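Local structure of phosphatidylserine synthase (Haemophilus influenzae, 3HSI) at residues L24-I29 against N242-S247; R52-A57 against S186-I191; F148-L153 against T179-A184; R174-T179 against I375-N380. The protein belongs to the phospholipase D superfamily and is built on two mixed beta sheets with helices packed around them. All coordinates share one frame; numbering follows the deposited sequence.

Overall arrangement
Along the chain contact 1 starts first (24-29) and closes on 242-247. Contacts 2 and 3 fall between those ends, and contact 3 in turn falls between the ends of contact 2, while contact 4 crosses them, running from 174-179 to 375-380. Contacts 2 and 3 lie closest, with centres about 10 Å apart; both use helix 181-195 and the sheet that holds strands 52-56 and 171-179, and Arg52 NE meets Asp149 O at 2.7 Å between them. Contacts 3 and 4 share Thr179. Contacts 1 and 4, about 13 Å apart between centres, join that sheet to the sheet of 245-252 and 374-378, consistent with the two-domain build of the phospholipase D superfamily.

Contact 1. Residues L24-I29 against N242-S247; sequences LQAEQI and NVLSVS
One backbone hydrogen bond crosses this contact: Leu24 N donates to Leu244 O over 2.8 Å, with an N-H...O angle of 154°. It adjoins the antiparallel pairing of strands 22-23 and 245-252, in which Val246 bonds to Leu22 through the backbone.

Apolar contacts accompany this bond: Leu24 packs on Val246, and Leu244 on Ala26 and Ile29. The branch tip CD1 of Leu24 lies 3.5 Å from Val246 CB, the two side chains crossing at a slant. Leu244 has its CG anti to the backbone N (chi1 174°), and its CD2 methyl reaches the turn that follows Leu24. There CD2 meets Ile29 CD1 tip to tip at 3.6 Å and stands 3.7 Å from Ala26 CA. Leu24 and Ile29 also rest on Ile178 of strand 171-179.

Gln25 N donates to Gln28 OE1 at 2.7 Å, closing the turn from the residue before the 3-10 segment 26-28 to its last residue, alongside the backbone bond from Gln28 N to Gln25 O. The arrangement is that of a short connection between sheets: strand 22-23 belongs to the sheet of 245-252, strand 29-31 to that of 171-179, and Leu244 packs against the 3-10 turn between them.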
loop_
_atom_site.group_PDB
_atom_site.type_symbol
_atom_site.label_atom_id
_atom_site.label_comp_id
_atom_site.label_asym_id
_atom_site.label_seq_id
_atom_site.Cartn_x
_atom_site.Cartn_y
_atom_site.Cartn_z
ATOM N N LEU C 24 -3.171 -37.689 -7.902
ATOM C CA LEU C 24 -3.475 -37.261 -9.258
ATOM C C LEU C 24 -2.836 -38.226 -10.245
ATOM O O LEU C 24 -1.621 -38.379 -10.229
ATOM C CB LEU C 24 -2.822 -35.901 -9.437
ATOM C CG LEU C 24 -3.454 -34.664 -10.030
ATOM C CD1 LEU C 24 -2.335 -33.648 -10.054
ATOM C CD2 LEU C 24 -3.929 -34.926 -11.424
ATOM N N GLN C 25 -3.600 -38.892 -11.107
ATOM C CA GLN C 25 -2.940 -39.715 -12.126
ATOM C C GLN C 25 -2.285 -38.849 -13.191
ATOM O O GLN C 25 -2.741 -37.727 -13.457
ATOM C CB GLN C 25 -3.882 -40.762 -12.688
ATOM C CG GLN C 25 -4.590 -41.481 -11.563
ATOM C CD GLN C 25 -4.734 -42.925 -11.830
ATOM O OE1 GLN C 25 -5.274 -43.316 -12.869
ATOM N NE2 GLN C 25 -4.248 -43.762 -10.903
ATOM N N ALA C 26 -1.186 -39.338 -13.755
ATOM C CA ALA C 26 -0.415 -38.582 -14.750
ATOM C C ALA C 26 -1.242 -38.313 -16.007
ATOM O O ALA C 26 -1.128 -37.250 -16.647
ATOM C CB ALA C 26 0.893 -39.330 -15.106
ATOM N N GLU C 27 -2.079 -39.293 -16.339
ATOM C CA GLU C 27 -2.994 -39.205 -17.448
ATOM C C GLU C 27 -4.055 -38.127 -17.224
ATOM O O GLU C 27 -4.687 -37.683 -18.171
ATOM C CB GLU C 27 -3.707 -40.538 -17.601
ATOM C CG GLU C 27 -4.771 -40.690 -16.548
ATOM C CD GLU C 27 -5.509 -41.997 -16.604
ATOM O OE1 GLU C 27 -5.416 -42.714 -17.634
ATOM O OE2 GLU C 27 -6.203 -42.298 -15.598
ATOM N N GLN C 28 -4.283 -37.724 -15.979
ATOM C CA GLN C 28 -5.322 -36.735 -15.708
ATOM C C GLN C 28 -4.824 -35.320 -15.953
ATOM O O GLN C 28 -5.611 -34.398 -15.874
ATOM C CB GLN C 28 -5.847 -36.831 -14.272
ATOM C CG GLN C 28 -6.599 -38.108 -13.917
ATOM C CD GLN C 28 -6.956 -38.170 -12.424
ATOM O OE1 GLN C 28 -6.084 -38.061 -11.529
ATOM N NE2 GLN C 28 -8.246 -38.335 -12.148
ATOM N N ILE C 29 -3.529 -35.152 -16.231
ATOM C CA ILE C 29 -2.957 -33.811 -16.475
ATOM C C ILE C 29 -2.386 -33.699 -17.875
ATOM O O ILE C 29 -1.679 -34.595 -18.325
ATOM C CB ILE C 29 -1.788 -33.449 -15.487
ATOM C CG1 ILE C 29 -2.109 -33.906 -14.093
ATOM C CG2 ILE C 29 -1.542 -31.933 -15.445
ATOM C CD1 ILE C 29 -1.019 -34.750 -13.479
ATOM N N ASN C 242 3.051 -40.910 -1.670
ATOM C CA ASN C 242 4.134 -41.519 -2.405
ATOM C C ASN C 242 3.775 -41.560 -3.896
ATOM O O ASN C 242 4.224 -42.426 -4.640
ATOM C CB ASN C 242 4.414 -42.931 -1.855
ATOM C CG ASN C 242 5.643 -43.564 -2.503
ATOM O OD1 ASN C 242 6.539 -42.844 -2.976
ATOM N ND2 ASN C 242 5.689 -44.911 -2.557
ATOM N N VAL C 243 2.932 -40.627 -4.317
ATOM C CA VAL C 243 2.351 -40.674 -5.654
ATOM C C VAL C 243 2.170 -39.236 -6.080
ATOM O O VAL C 243 2.049 -38.341 -5.223
ATOM C CB VAL C 243 0.992 -41.480 -5.674
ATOM C CG1 VAL C 243 -0.157 -40.681 -5.049
ATOM C CG2 VAL C 243 0.624 -41.883 -7.088
ATOM N N LEU C 244 2.188 -39.014 -7.392
ATOM C CA LEU C 244 1.922 -37.708 -7.990
ATOM C C LEU C 244 0.647 -37.082 -7.384
ATOM O O LEU C 244 -0.390 -37.756 -7.291
ATOM C CB LEU C 244 1.741 -37.895 -9.498
ATOM C CG LEU C 244 1.314 -36.660 -10.312
ATOM C CD1 LEU C 244 2.358 -35.510 -10.209
ATOM C CD2 LEU C 244 1.082 -37.079 -11.739
ATOM N N SER C 245 0.719 -35.806 -7.014
ATOM C CA SER C 245 -0.296 -35.163 -6.154
ATOM C C SER C 245 -0.397 -33.637 -6.325
ATOM O O SER C 245 0.538 -33.000 -6.765
ATOM C CB SER C 245 0.065 -35.419 -4.673
ATOM O OG SER C 245 -0.369 -36.684 -4.336
ATOM N N VAL C 246 -1.522 -33.071 -5.911
ATOM C CA VAL C 246 -1.795 -31.666 -6.111
ATOM C C VAL C 246 -2.334 -31.041 -4.820
ATOM O O VAL C 246 -3.121 -31.657 -4.110
ATOM C CB VAL C 246 -2.739 -31.411 -7.359
ATOM C CG1 VAL C 246 -4.178 -31.942 -7.116
ATOM C CG2 VAL C 246 -2.769 -29.929 -7.708
ATOM N N SER C 247 -1.832 -29.850 -4.487
ATOM C CA SER C 247 -2.321 -29.096 -3.321
ATOM C C SER C 247 -2.715 -27.656 -3.699
ATOM O O SER C 247 -1.847 -26.876 -4.092
ATOM C CB SER C 247 -1.250 -29.068 -2.225
ATOM O OG SER C 247 -1.771 -28.596 -0.978
#

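Contact 2. Residues R52-A57 against S186-I191; sequences RIYVTA and SMVNFI
Val188 lays one methyl over the ring face of Tyr54: CG1 sits 3.9 Å from the ring centroid and 18° off the ring normal, the geometry of a CH-pi contact. Its other methyl, CG2, covers a face of the Arg52 guanidinium, 3.8 Å from Arg52 NH1. The valine reaches both because CG1 stands anti to the backbone N (chi1 167°) while CG2 lies beside that nitrogen. Ile191, one helical turn on, comes to the edge of the same tyrosine ring, with Ile191 CG2 in the ring plane and 3.6 Å from Tyr54 CD1. Its far methyl, CD1, meets Thr56 CG2 tip to tip at 4.0 Å.

This is helix-on-sheet packing in an alpha/beta layer, with helix 181-195 against the sheet. The axes of the helical residues 186-191 and of strand 52-56 come within 9.7 Å and cross at 65°, so that Arg52, Tyr54 and Thr56, at every second strand position, point toward Val188 and Ile191.

In the next shell, polar groups hold the flat ends in place. The guanidinium of Arg52 donates from NE to Asp149 O and forms a salt bridge through NH2 with Asp185, which would fix its rotation with one face against the valine methyl. Tyr54 OH is hydrogen-bonded to Asp84 and to Asn192 ND2, and Asn192 ND2 also bonds to Val188 O, linking the ring's far end back to the helix.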
loop_
_atom_site.group_PDB
_atom_site.type_symbol
_atom_site.label_atom_id
_atom_site.label_comp_id
_atom_site.label_asym_id
_atom_site.label_seq_id
_atom_site.Cartn_x
_atom_site.Cartn_y
_atom_site.Cartn_z
ATOM N N ARG C 52 -21.792 -27.254 -14.856
ATOM C CA ARG C 52 -21.302 -25.950 -14.386
ATOM C C ARG C 52 -20.114 -25.436 -15.181
ATOM O O ARG C 52 -19.356 -26.234 -15.781
ATOM C CB ARG C 52 -20.894 -26.034 -12.916
ATOM C CG ARG C 52 -19.627 -26.899 -12.702
ATOM C CD ARG C 52 -19.488 -27.335 -11.264
ATOM N NE ARG C 52 -18.410 -28.308 -11.161
ATOM C CZ ARG C 52 -18.018 -28.901 -10.036
ATOM N NH1 ARG C 52 -18.613 -28.628 -8.871
ATOM N NH2 ARG C 52 -17.022 -29.767 -10.088
ATOM N N ILE C 53 -19.966 -24.107 -15.146
ATOM C CA ILE C 53 -18.843 -23.404 -15.712
ATOM C C ILE C 53 -18.510 -22.249 -14.787
ATOM O O ILE C 53 -19.291 -21.293 -14.676
ATOM C CB ILE C 53 -19.129 -22.866 -17.140
ATOM C CG1 ILE C 53 -19.329 -24.033 -18.139
ATOM C CG2 ILE C 53 -17.986 -21.933 -17.600
ATOM C CD1 ILE C 53 -19.904 -23.624 -19.509
ATOM N N TYR C 54 -17.380 -22.375 -14.104
ATOM C CA TYR C 54 -16.818 -21.326 -13.258
ATOM C C TYR C 54 -15.516 -20.837 -13.862
ATOM O O TYR C 54 -14.679 -21.645 -14.311
ATOM C CB TYR C 54 -16.560 -21.832 -11.823
ATOM C CG TYR C 54 -17.826 -21.997 -10.963
ATOM C CD1 TYR C 54 -18.028 -21.200 -9.815
ATOM C CD2 TYR C 54 -18.813 -22.920 -11.306
ATOM C CE1 TYR C 54 -19.176 -21.335 -9.028
ATOM C CE2 TYR C 54 -19.973 -23.067 -10.527
ATOM C CZ TYR C 54 -20.144 -22.272 -9.389
ATOM O OH TYR C 54 -21.272 -22.426 -8.621
ATOM N N VAL C 55 -15.355 -19.526 -13.852
ATOM C CA VAL C 55 -14.204 -18.834 -14.390
ATOM C C VAL C 55 -13.872 -17.715 -13.403
ATOM O O VAL C 55 -14.780 -16.981 -12.998
ATOM C CB VAL C 55 -14.547 -18.206 -15.759
ATOM C CG1 VAL C 55 -13.483 -17.211 -16.192
ATOM C CG2 VAL C 55 -14.721 -19.284 -16.836
ATOM N N THR C 56 -12.612 -17.653 -12.961
ATOM C CA THR C 56 -12.050 -16.486 -12.270
ATOM C C THR C 56 -10.922 -16.052 -13.189
ATOM O O THR C 56 -10.096 -16.862 -13.547
ATOM C CB THR C 56 -11.419 -16.783 -10.840
ATOM O OG1 THR C 56 -10.448 -17.849 -10.954
ATOM C CG2 THR C 56 -12.447 -17.169 -9.832
ATOM N N ALA C 57 -10.930 -14.798 -13.620
ATOM C CA ALA C 57 -9.872 -14.255 -14.458
ATOM C C ALA C 57 -9.701 -12.798 -14.051
ATOM O O ALA C 57 -10.563 -12.247 -13.353
ATOM C CB ALA C 57 -10.227 -14.393 -15.941
ATOM N N SER C 186 -13.300 -28.726 -5.215
ATOM C CA SER C 186 -12.611 -27.879 -4.232
ATOM C C SER C 186 -12.518 -26.437 -4.703
ATOM O O SER C 186 -12.642 -25.508 -3.906
ATOM C CB SER C 186 -11.198 -28.411 -3.986
ATOM O OG SER C 186 -10.494 -27.545 -3.117
HETATM N N MSE C 187 -12.287 -26.257 -6.002
HETATM C CA MSE C 187 -12.139 -24.931 -6.559
HETATM C C MSE C 187 -13.478 -24.138 -6.614
HETATM O O MSE C 187 -13.561 -22.962 -6.188
HETATM C CB MSE C 187 -11.406 -25.033 -7.898
HETATM C CG MSE C 187 -9.968 -25.515 -7.661
HETATM SE SE MSE C 187 -8.851 -25.324 -9.221
HETATM C CE MSE C 187 -8.172 -23.523 -8.798
ATOM N N VAL C 188 -14.520 -24.823 -7.048
ATOM C CA VAL C 188 -15.862 -24.279 -7.047
ATOM C C VAL C 188 -16.350 -23.965 -5.617
ATOM O O VAL C 188 -17.024 -22.973 -5.408
ATOM C CB VAL C 188 -16.837 -25.287 -7.711
ATOM C CG1 VAL C 188 -18.312 -24.896 -7.457
ATOM C CG2 VAL C 188 -16.487 -25.448 -9.200
ATOM N N ASN C 189 -16.035 -24.833 -4.655
ATOM C CA ASN C 189 -16.377 -24.565 -3.263
ATOM C C ASN C 189 -15.719 -23.278 -2.733
ATOM O O ASN C 189 -16.367 -22.474 -2.054
ATOM C CB ASN C 189 -16.059 -25.755 -2.376
ATOM C CG ASN C 189 -17.076 -26.869 -2.520
ATOM O OD1 ASN C 189 -18.188 -26.659 -2.988
ATOM N ND2 ASN C 189 -16.707 -28.058 -2.085
ATOM N N PHE C 190 -14.457 -23.075 -3.085
ATOM C CA PHE C 190 -13.716 -21.865 -2.677
ATOM C C PHE C 190 -14.406 -20.628 -3.229
ATOM O O PHE C 190 -14.605 -19.614 -2.530
ATOM C CB PHE C 190 -12.245 -21.928 -3.160
ATOM C CG PHE C 190 -11.445 -20.705 -2.804
ATOM C CD1 PHE C 190 -10.985 -20.512 -1.511
ATOM C CD2 PHE C 190 -11.218 -19.706 -3.743
ATOM C CE1 PHE C 190 -10.273 -19.346 -1.169
ATOM C CE2 PHE C 190 -10.502 -18.526 -3.399
ATOM C CZ PHE C 190 -10.036 -18.358 -2.127
ATOM N N ILE C 191 -14.789 -20.730 -4.497
ATOM C CA ILE C 191 -15.422 -19.635 -5.199
ATOM C C ILE C 191 -16.739 -19.297 -4.529
ATOM O O ILE C 191 -16.965 -18.137 -4.178
ATOM C CB ILE C 191 -15.613 -19.954 -6.694
ATOM C CG1 ILE C 191 -14.230 -19.942 -7.389
ATOM C CG2 ILE C 191 -16.576 -18.967 -7.348
ATOM C CD1 ILE C 191 -14.281 -20.528 -8.769
#

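Contact 3. Residues F148-L153 against T179-A184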
loop_
_atom_site.group_PDB
_atom_site.type_symbol
_atom_site.label_atom_id
_atom_site.label_comp_id
_atom_site.label_asym_id
_atom_site.label_seq_id
_atom_site.Cartn_x
_atom_site.Cartn_y
_atom_site.Cartn_z
ATOM N N PHE C 148 -14.948 -26.617 -15.678
ATOM C CA PHE C 148 -16.046 -27.065 -16.533
ATOM C C PHE C 148 -16.397 -28.426 -16.025
ATOM O O PHE C 148 -15.620 -29.370 -16.188
ATOM C CB PHE C 148 -15.613 -27.155 -18.004
ATOM C CG PHE C 148 -14.961 -25.895 -18.523
ATOM C CD1 PHE C 148 -13.591 -25.708 -18.409
ATOM C CD2 PHE C 148 -15.717 -24.901 -19.134
ATOM C CE1 PHE C 148 -12.996 -24.568 -18.889
ATOM C CE2 PHE C 148 -15.122 -23.749 -19.625
ATOM C CZ PHE C 148 -13.773 -23.568 -19.495
ATOM N N ASP C 149 -17.569 -28.537 -15.414
ATOM C CA ASP C 149 -17.969 -29.771 -14.775
ATOM C C ASP C 149 -16.865 -30.218 -13.833
ATOM O O ASP C 149 -16.623 -29.505 -12.850
ATOM C CB ASP C 149 -18.404 -30.821 -15.810
ATOM C CG ASP C 149 -19.685 -30.415 -16.520
ATOM O OD1 ASP C 149 -20.221 -29.335 -16.192
ATOM O OD2 ASP C 149 -20.156 -31.164 -17.406
ATOM N N ASP C 150 -16.197 -31.338 -14.144
ATOM C CA ASP C 150 -15.121 -31.913 -13.327
ATOM C C ASP C 150 -13.700 -31.682 -13.914
ATOM O O ASP C 150 -12.735 -32.359 -13.509
ATOM C CB ASP C 150 -15.341 -33.417 -13.138
ATOM C CG ASP C 150 -16.510 -33.750 -12.212
ATOM O OD1 ASP C 150 -16.885 -32.923 -11.338
ATOM O OD2 ASP C 150 -17.053 -34.879 -12.349
ATOM N N THR C 151 -13.560 -30.721 -14.834
ATOM C CA THR C 151 -12.265 -30.417 -15.443
ATOM C C THR C 151 -11.746 -29.014 -15.062
ATOM O O THR C 151 -12.470 -28.015 -15.201
ATOM C CB THR C 151 -12.340 -30.626 -16.983
ATOM O OG1 THR C 151 -12.777 -31.966 -17.215
ATOM C CG2 THR C 151 -11.000 -30.461 -17.663
ATOM N N VAL C 152 -10.510 -28.947 -14.554
ATOM C CA VAL C 152 -9.860 -27.671 -14.305
ATOM C C VAL C 152 -8.944 -27.277 -15.476
ATOM O O VAL C 152 -8.080 -28.052 -15.888
ATOM C CB VAL C 152 -9.084 -27.655 -12.989
ATOM C CG1 VAL C 152 -8.354 -26.338 -12.820
ATOM C CG2 VAL C 152 -10.028 -27.846 -11.804
ATOM N N LEU C 153 -9.146 -26.067 -16.008
ATOM C CA LEU C 153 -8.197 -25.483 -16.951
ATOM C C LEU C 153 -7.535 -24.313 -16.231
ATOM O O LEU C 153 -8.181 -23.317 -15.939
ATOM C CB LEU C 153 -8.906 -25.046 -18.236
ATOM C CG LEU C 153 -8.051 -24.613 -19.435
ATOM C CD1 LEU C 153 -7.059 -25.712 -19.874
ATOM C CD2 LEU C 153 -8.926 -24.207 -20.647
ATOM N N THR C 179 -8.232 -33.066 -15.297
ATOM C CA THR C 179 -9.488 -33.763 -15.157
ATOM C C THR C 179 -9.514 -34.491 -13.802
ATOM O O THR C 179 -8.936 -35.562 -13.651
ATOM C CB THR C 179 -9.648 -34.765 -16.298
ATOM O OG1 THR C 179 -9.625 -34.051 -17.554
ATOM C CG2 THR C 179 -10.972 -35.478 -16.169
ATOM N N HIS C 180 -10.160 -33.883 -12.809
ATOM C CA HIS C 180 -10.150 -34.404 -11.447
ATOM C C HIS C 180 -11.331 -33.829 -10.666
ATOM O O HIS C 180 -11.313 -32.658 -10.230
ATOM C CB HIS C 180 -8.837 -34.037 -10.743
ATOM C CG HIS C 180 -8.562 -34.847 -9.519
ATOM N ND1 HIS C 180 -9.527 -35.121 -8.574
ATOM C CD2 HIS C 180 -7.432 -35.463 -9.094
ATOM C CE1 HIS C 180 -9.005 -35.869 -7.616
ATOM N NE2 HIS C 180 -7.734 -36.090 -7.908
ATOM N N ALA C 181 -12.344 -34.661 -10.466
ATOM C CA ALA C 181 -13.600 -34.216 -9.833
ATOM C C ALA C 181 -13.405 -33.534 -8.471
ATOM O O ALA C 181 -14.057 -32.528 -8.166
ATOM C CB ALA C 181 -14.564 -35.391 -9.709
ATOM N N GLU C 182 -12.517 -34.083 -7.657
ATOM C CA GLU C 182 -12.341 -33.595 -6.297
ATOM C C GLU C 182 -11.591 -32.245 -6.318
ATOM O O GLU C 182 -11.912 -31.337 -5.534
ATOM C CB GLU C 182 -11.584 -34.637 -5.454
ATOM C CG GLU C 182 -12.268 -35.053 -4.160
ATOM C CD GLU C 182 -11.280 -35.246 -2.952
ATOM O OE1 GLU C 182 -10.924 -36.417 -2.681
ATOM O OE2 GLU C 182 -10.874 -34.238 -2.278
ATOM N N LEU C 183 -10.620 -32.096 -7.224
ATOM C CA LEU C 183 -9.990 -30.785 -7.412
ATOM C C LEU C 183 -11.027 -29.770 -7.935
ATOM O O LEU C 183 -11.116 -28.636 -7.436
ATOM C CB LEU C 183 -8.768 -30.838 -8.372
ATOM C CG LEU C 183 -8.066 -29.454 -8.531
ATOM C CD1 LEU C 183 -7.571 -28.948 -7.202
ATOM C CD2 LEU C 183 -6.892 -29.421 -9.504
ATOM N N ALA C 184 -11.826 -30.185 -8.914
ATOM C CA ALA C 184 -12.838 -29.294 -9.453
ATOM C C ALA C 184 -13.798 -28.865 -8.341
ATOM O O ALA C 184 -14.042 -27.677 -8.161
ATOM C CB ALA C 184 -13.594 -29.930 -10.642
#
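Thr151 and Thr179 face each other as an antiparallel non-hydrogen-bonded pair with CA atoms 4.4 Å apart, and Val152 and Ile178 continue this pairing of strands 151-155 and 171-179. His180 N donates to Asp150 O at 3.1 Å, with a bent N-H...O angle of 140°. A type II' turn from Phe148 to Thr151 closes the beta hairpin of strands 146-148 and 151-155, and the second of these pairs with 171-179.

Van der Waals contacts do the rest. The two threonine side chains lie on the same face of the sheet, with Thr151 CG2 3.8 Å from Thr179 OG1. The carboxylate of Asp150 is placed against the first turn of helix 181-195, Asp150 CG 3.6 Å from Ala181 CB; its OD1 also forms a long, weak ion pair with Arg52 NH2. Ala184 CB fits close to the turn, 3.7 Å from Asp150 CA. Val152 turns CG2 beside its own backbone N (chi1 of CG1 176°), which sets that methyl 3.9 Å from Ala184 CA.

At the helix start, His180 occupies the N-cap position and its ND1 accepts a weak bond from Glu182 N, in the ring plane. His180 NE2 bonds to Ala23 O. This second bond is consistent with a proton on NE2, since the carbonyl Ala23 O can only accept, so that one imidazole probably ties the cap to the neighbouring strand 22-23.

Contact 4. Residues R174-T179 against I375-N380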
loop_
_atom_site.group_PDB
_atom_site.type_symbol
_atom_site.label_atom_id
_atom_site.label_comp_id
_atom_site.label_asym_id
_atom_site.label_seq_id
_atom_site.Cartn_x
_atom_site.Cartn_y
_atom_site.Cartn_z
ATOM N N ARG C 174 1.140 -20.151 -19.749
ATOM C CA ARG C 174 1.130 -21.596 -19.572
ATOM C C ARG C 174 -0.272 -22.076 -19.312
ATOM O O ARG C 174 -1.076 -21.334 -18.789
ATOM C CB ARG C 174 2.001 -21.996 -18.396
ATOM C CG ARG C 174 3.457 -21.921 -18.684
ATOM C CD ARG C 174 4.225 -22.177 -17.416
ATOM N NE ARG C 174 4.202 -23.581 -17.021
ATOM C CZ ARG C 174 4.330 -24.006 -15.766
ATOM N NH1 ARG C 174 4.464 -23.141 -14.770
ATOM N NH2 ARG C 174 4.359 -25.302 -15.507
ATOM N N TYR C 175 -0.577 -23.319 -19.698
ATOM C CA TYR C 175 -1.955 -23.804 -19.622
ATOM C C TYR C 175 -1.940 -25.250 -19.194
ATOM O O TYR C 175 -1.290 -26.082 -19.836
ATOM C CB TYR C 175 -2.664 -23.679 -21.001
ATOM C CG TYR C 175 -2.178 -22.486 -21.801
ATOM C CD1 TYR C 175 -2.785 -21.240 -21.677
ATOM C CD2 TYR C 175 -1.066 -22.593 -22.628
ATOM C CE1 TYR C 175 -2.335 -20.149 -22.404
ATOM C CE2 TYR C 175 -0.591 -21.499 -23.346
ATOM C CZ TYR C 175 -1.214 -20.284 -23.224
ATOM O OH TYR C 175 -0.707 -19.215 -23.926
ATOM N N GLN C 176 -2.651 -25.555 -18.111
ATOM C CA GLN C 176 -2.745 -26.929 -17.653
ATOM C C GLN C 176 -4.187 -27.370 -17.532
ATOM O O GLN C 176 -5.013 -26.701 -16.906
ATOM C CB GLN C 176 -2.027 -27.133 -16.333
ATOM C CG GLN C 176 -0.553 -26.962 -16.449
ATOM C CD GLN C 176 -0.158 -25.510 -16.375
ATOM O OE1 GLN C 176 -0.869 -24.698 -15.778
ATOM N NE2 GLN C 176 0.969 -25.163 -16.987
ATOM N N LYS C 177 -4.467 -28.510 -18.138
ATOM C CA LYS C 177 -5.774 -29.125 -18.047
ATOM C C LYS C 177 -5.715 -30.326 -17.088
ATOM O O LYS C 177 -4.910 -31.247 -17.273
ATOM C CB LYS C 177 -6.263 -29.557 -19.446
ATOM C CG LYS C 177 -7.772 -29.607 -19.529
ATOM C CD LYS C 177 -8.272 -30.795 -20.270
ATOM C CE LYS C 177 -7.783 -30.851 -21.658
ATOM N NZ LYS C 177 -8.636 -31.821 -22.394
ATOM N N ILE C 178 -6.524 -30.268 -16.028
ATOM C CA ILE C 178 -6.604 -31.341 -15.053
ATOM C C ILE C 178 -8.037 -31.829 -14.893
ATOM O O ILE C 178 -8.929 -31.100 -14.441
ATOM C CB ILE C 178 -6.031 -30.940 -13.662
ATOM C CG1 ILE C 178 -4.590 -30.478 -13.782
ATOM C CG2 ILE C 178 -6.083 -32.121 -12.706
ATOM C CD1 ILE C 178 -4.234 -29.356 -12.793
ATOM N N THR C 179 -8.232 -33.066 -15.297
ATOM C CA THR C 179 -9.488 -33.763 -15.157
ATOM C C THR C 179 -9.514 -34.491 -13.802
ATOM O O THR C 179 -8.936 -35.562 -13.651
ATOM C CB THR C 179 -9.648 -34.765 -16.298
ATOM O OG1 THR C 179 -9.625 -34.051 -17.554
ATOM C CG2 THR C 179 -10.972 -35.478 -16.169
ATOM N N ILE C 375 6.314 -28.582 -8.781
ATOM C CA ILE C 375 5.927 -27.792 -9.953
ATOM C C ILE C 375 4.742 -26.943 -9.480
ATOM O O ILE C 375 3.647 -27.451 -9.248
ATOM C CB ILE C 375 5.448 -28.718 -11.158
ATOM C CG1 ILE C 375 6.544 -29.695 -11.572
ATOM C CG2 ILE C 375 5.070 -27.909 -12.396
ATOM C CD1 ILE C 375 6.277 -31.132 -11.167
ATOM N N LEU C 376 4.971 -25.644 -9.343
ATOM C CA LEU C 376 3.936 -24.721 -8.941
ATOM C C LEU C 376 3.314 -24.032 -10.143
ATOM O O LEU C 376 4.003 -23.300 -10.894
ATOM C CB LEU C 376 4.519 -23.649 -8.022
ATOM C CG LEU C 376 3.525 -22.595 -7.539
ATOM C CD1 LEU C 376 2.401 -23.266 -6.755
ATOM C CD2 LEU C 376 4.216 -21.498 -6.676
ATOM N N LEU C 377 2.018 -24.252 -10.302
ATOM C CA LEU C 377 1.240 -23.551 -11.297
ATOM C C LEU C 377 0.589 -22.403 -10.567
ATOM O O LEU C 377 -0.143 -22.607 -9.585
ATOM C CB LEU C 377 0.158 -24.454 -11.893
ATOM C CG LEU C 377 0.567 -25.895 -12.198
ATOM C CD1 LEU C 377 -0.662 -26.748 -12.625
ATOM C CD2 LEU C 377 1.682 -25.981 -13.223
ATOM N N THR C 378 0.837 -21.192 -11.031
ATOM C CA THR C 378 0.359 -20.072 -10.307
ATOM C C THR C 378 0.106 -18.914 -11.231
ATOM O O THR C 378 0.733 -18.806 -12.294
ATOM C CB THR C 378 1.330 -19.708 -9.167
ATOM O OG1 THR C 378 0.707 -18.772 -8.301
ATOM C CG2 THR C 378 2.682 -19.143 -9.674
ATOM N N GLY C 379 -0.832 -18.060 -10.846
ATOM C CA GLY C 379 -0.986 -16.792 -11.515
ATOM C C GLY C 379 -0.105 -15.735 -10.874
ATOM O O GLY C 379 -0.117 -14.589 -11.304
ATOM N N ASN C 380 0.688 -16.128 -9.880
ATOM C CA ASN C 380 1.531 -15.174 -9.118
ATOM C C ASN C 380 2.720 -14.664 -9.977
ATOM O O ASN C 380 3.531 -15.439 -10.468
ATOM C CB ASN C 380 1.970 -15.835 -7.796
ATOM C CG ASN C 380 2.676 -14.879 -6.847
ATOM O OD1 ASN C 380 3.551 -14.105 -7.236
ATOM N ND2 ASN C 380 2.309 -14.951 -5.588
HETATM O O HOH W 1 5.865 -24.478 -12.523
#
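Strands 171-179 and 374-378 belong to different sheets and face each other through side chains, their nearest CA atoms, Gln176 and Leu377, being 8.2 Å apart with no direct hydrogen bond between the segments. Leu377 is the apolar centre. Its CG lies beside the backbone N (chi1 -41°), and both methyls of the fork lie on one side of the Gln176 amide plane: Leu377 CD2 sits over the face, 3.7 Å from Gln176 CD, and Leu377 CD1 approaches Gln176 CG at 3.8 Å. Gln176 is bent at chi2 (83°), which turns a face of its amide to the fork. Ile178 CD1 makes a longer contact with Leu377 CD1.

Arg174 crosses Leu377 at about a right angle, its NH2 3.6 Å from Leu377 CD2. Ile375 CG2 comes to the edge of the guanidinium, near its plane. A water bridges the polar side: Arg174 NH1 donates to it at 3.0 Å, and it donates in turn to Leu376 O at 2.7 Å.

Arg174 and Gln176 are buried. Beyond the segments, Arg174 NH2 forms a salt bridge with Glu411 and NH1 a further weak bond to Lys366 O, while Gln176 NE2 makes a weak bond to Glu411. The carboxylate would compensate the buried guanidinium charge, while the water carries the guanidinium's reach to the opposing strand, where Leu377 supplies the apolar packing.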